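Local coordinates for protein Hsc70 cochaperone (SGT) (PDB 3SZ7) that acts as a co-chaperone that binds tail-anchored membrane proteins bound for the endoplasmic reticulum and, through its TPR domain, several heat-shock chaperones, at residues A[36-41]-A[46-51]. Residues are numbered along the deposited sequence; the frame is centred on the assembly and turned at random.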
loop_
_atom_site.group_PDB
_atom_site.type_symbol
_atom_site.label_atom_id
_atom_site.label_comp_id
_atom_site.label_asym_id
_atom_site.label_seq_id
_atom_site.Cartn_x
_atom_site.Cartn_y
_atom_site.Cartn_z
ATOM N N GLN A 36 -18.578 5.368 -7.616
ATOM C CA GLN A 36 -19.869 5.029 -8.213
ATOM C C GLN A 36 -20.085 3.520 -8.243
ATOM O O GLN A 36 -21.187 3.042 -7.988
ATOM C CB GLN A 36 -19.988 5.596 -9.627
ATOM C CG GLN A 36 -20.039 7.108 -9.690
ATOM C CD GLN A 36 -20.171 7.609 -11.111
ATOM O OE1 GLN A 36 -19.458 8.520 -11.529
ATOM N NE2 GLN A 36 -21.082 7.008 -11.866
ATOM N N ALA A 37 -19.030 2.772 -8.558
ATOM C CA ALA A 37 -19.113 1.316 -8.562
ATOM C C ALA A 37 -19.413 0.810 -7.154
ATOM O O ALA A 37 -20.194 -0.125 -6.967
ATOM C CB ALA A 37 -17.826 0.706 -9.087
ATOM N N LEU A 38 -18.789 1.443 -6.165
ATOM C CA LEU A 38 -18.985 1.080 -4.766
ATOM C C LEU A 38 -20.369 1.456 -4.229
ATOM O O LEU A 38 -20.830 0.894 -3.236
ATOM C CB LEU A 38 -17.884 1.690 -3.895
ATOM C CG LEU A 38 -16.537 0.985 -4.033
ATOM C CD1 LEU A 38 -15.397 1.862 -3.528
ATOM C CD2 LEU A 38 -16.568 -0.345 -3.292
ATOM N N SER A 39 -21.033 2.406 -4.879
ATOM C CA SER A 39 -22.377 2.782 -4.455
ATOM C C SER A 39 -23.371 1.697 -4.853
ATOM O O SER A 39 -24.443 1.574 -4.262
ATOM C CB SER A 39 -22.786 4.134 -5.041
ATOM O OG SER A 39 -22.972 4.052 -6.443
ATOM N N ILE A 40 -23.003 0.912 -5.860
ATOM C CA ILE A 40 -23.811 -0.221 -6.299
ATOM C C ILE A 40 -23.473 -1.468 -5.490
ATOM O O ILE A 40 -24.368 -2.195 -5.047
ATOM C CB ILE A 40 -23.569 -0.519 -7.787
ATOM C CG1 ILE A 40 -24.080 0.637 -8.644
ATOM C CG2 ILE A 40 -24.226 -1.833 -8.186
ATOM C CD1 ILE A 40 -23.684 0.537 -10.102
ATOM N N ALA A 41 -22.176 -1.706 -5.305
ATOM C CA ALA A 41 -21.692 -2.854 -4.552
ATOM C C ALA A 41 -20.780 -2.384 -3.430
ATOM O O ALA A 41 -19.554 -2.394 -3.569
ATOM C CB ALA A 41 -20.959 -3.822 -5.468
ATOM N N ILE A 46 -12.483 -5.654 -4.656
ATOM C CA ILE A 46 -11.834 -5.291 -5.911
ATOM C C ILE A 46 -11.964 -3.798 -6.162
ATOM O O ILE A 46 -10.977 -3.127 -6.458
ATOM C CB ILE A 46 -12.400 -6.074 -7.112
ATOM C CG1 ILE A 46 -12.070 -7.559 -6.966
ATOM C CG2 ILE A 46 -11.817 -5.536 -8.407
ATOM C CD1 ILE A 46 -12.612 -8.414 -8.092
ATOM N N TYR A 47 -13.182 -3.277 -6.032
ATOM C CA TYR A 47 -13.421 -1.851 -6.232
ATOM C C TYR A 47 -12.688 -1.028 -5.178
ATOM O O TYR A 47 -12.148 0.038 -5.478
ATOM C CB TYR A 47 -14.914 -1.528 -6.186
ATOM C CG TYR A 47 -15.766 -2.289 -7.175
ATOM C CD1 TYR A 47 -15.199 -2.924 -8.275
ATOM C CD2 TYR A 47 -17.142 -2.368 -7.008
ATOM C CE1 TYR A 47 -15.989 -3.621 -9.183
ATOM C CE2 TYR A 47 -17.931 -3.053 -7.904
ATOM C CZ TYR A 47 -17.353 -3.680 -8.986
ATOM O OH TYR A 47 -18.152 -4.365 -9.872
ATOM N N LEU A 48 -12.672 -1.520 -3.942
ATOM C CA LEU A 48 -11.944 -0.836 -2.872
ATOM C C LEU A 48 -10.452 -0.759 -3.149
ATOM O O LEU A 48 -9.827 0.288 -2.955
ATOM C CB LEU A 48 -12.176 -1.514 -1.521
ATOM C CG LEU A 48 -13.522 -1.243 -0.849
ATOM C CD1 LEU A 48 -13.675 -2.130 0.370
ATOM C CD2 LEU A 48 -13.616 0.227 -0.470
ATOM N N SER A 49 -9.872 -1.870 -3.592
ATOM C CA SER A 49 -8.431 -1.909 -3.804
ATOM C C SER A 49 -8.040 -1.068 -5.009
ATOM O O SER A 49 -6.964 -0.475 -5.031
ATOM C CB SER A 49 -7.933 -3.343 -3.945
ATOM O OG SER A 49 -8.225 -4.073 -2.763
ATOM N N ASN A 50 -8.925 -1.001 -5.999
ATOM C CA ASN A 50 -8.721 -0.088 -7.116
ATOM C C ASN A 50 -8.783 1.380 -6.696
ATOM O O ASN A 50 -7.941 2.173 -7.098
ATOM C CB ASN A 50 -9.701 -0.376 -8.259
ATOM C CG ASN A 50 -9.294 -1.583 -9.085
ATOM O OD1 ASN A 50 -8.282 -2.229 -8.810
ATOM N ND2 ASN A 50 -10.090 -1.902 -10.098
ATOM N N ARG A 51 -9.768 1.746 -5.881
ATOM C CA ARG A 51 -9.850 3.124 -5.411
ATOM C C ARG A 51 -8.643 3.470 -4.540
ATOM O O ARG A 51 -8.169 4.607 -4.543
ATOM C CB ARG A 51 -11.161 3.404 -4.665
ATOM C CG ARG A 51 -11.422 4.897 -4.485
ATOM C CD ARG A 51 -12.813 5.200 -3.948
ATOM N NE ARG A 51 -13.006 4.664 -2.606
ATOM C CZ ARG A 51 -14.118 4.816 -1.897
ATOM N NH1 ARG A 51 -15.143 5.499 -2.401
ATOM N NH2 ARG A 51 -14.206 4.288 -0.682
#
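Leu38 and Tyr47 reach past one another from facing helices where one helix of this TPR domain turns back into the next, and their CA atoms, 6.5 Å apart, are the nearest pair of the two segments. The aliphatic packing centres on the forked end of Leu38. Its CD2 methyl presses on Tyr47 CB at 3.5 Å, while CD1 lies 3.9 Å from Leu48 CD2, the two leucine side chains lying roughly perpendicular.

The aromatic part of the contact sets the Tyr47 ring against two alanines. The CB of Ala37 sits over one face of the ring, 4.0 Å from its centroid, a CH-pi contact displaced toward the CD2–CE2 rim. Ala41 CB adds an oblique touch 4.0 Å from Tyr47 CE2. With CG beside the backbone N (chi1 -57°), the tyrosine turns its ring toward helix 27-40, one face against Ala37, and its OH continues to hydrogen bonds with Asp12 and Ser11.

A third kind of contact joins an apolar methyl to a charged plane: Leu38 CD1 rests over the centre of the Arg51 guanidinium, 3.6 Å from CZ. Arg51 leaves the backbone with CG anti to N and bends at chi3 (64°), bringing that flat group over the leucine. The group is held by its rim, NE in a salt bridge with Asp67 and NH1 in a hydrogen bond to Thr35, which should restrict its rotation.

The short helical segments run nearly antiparallel, 158° apart with axes 9.7 Å from each other, and join helix 27-40 to helix 45-57, the two segments falling in the predicted repeats TPR 1 and TPR 2. Helix 9-23 touches Tyr47 through Lys15, and helix 61-74 packs against Leu48 through Leu70 and Ala71, continuing the helical stack of the repeats.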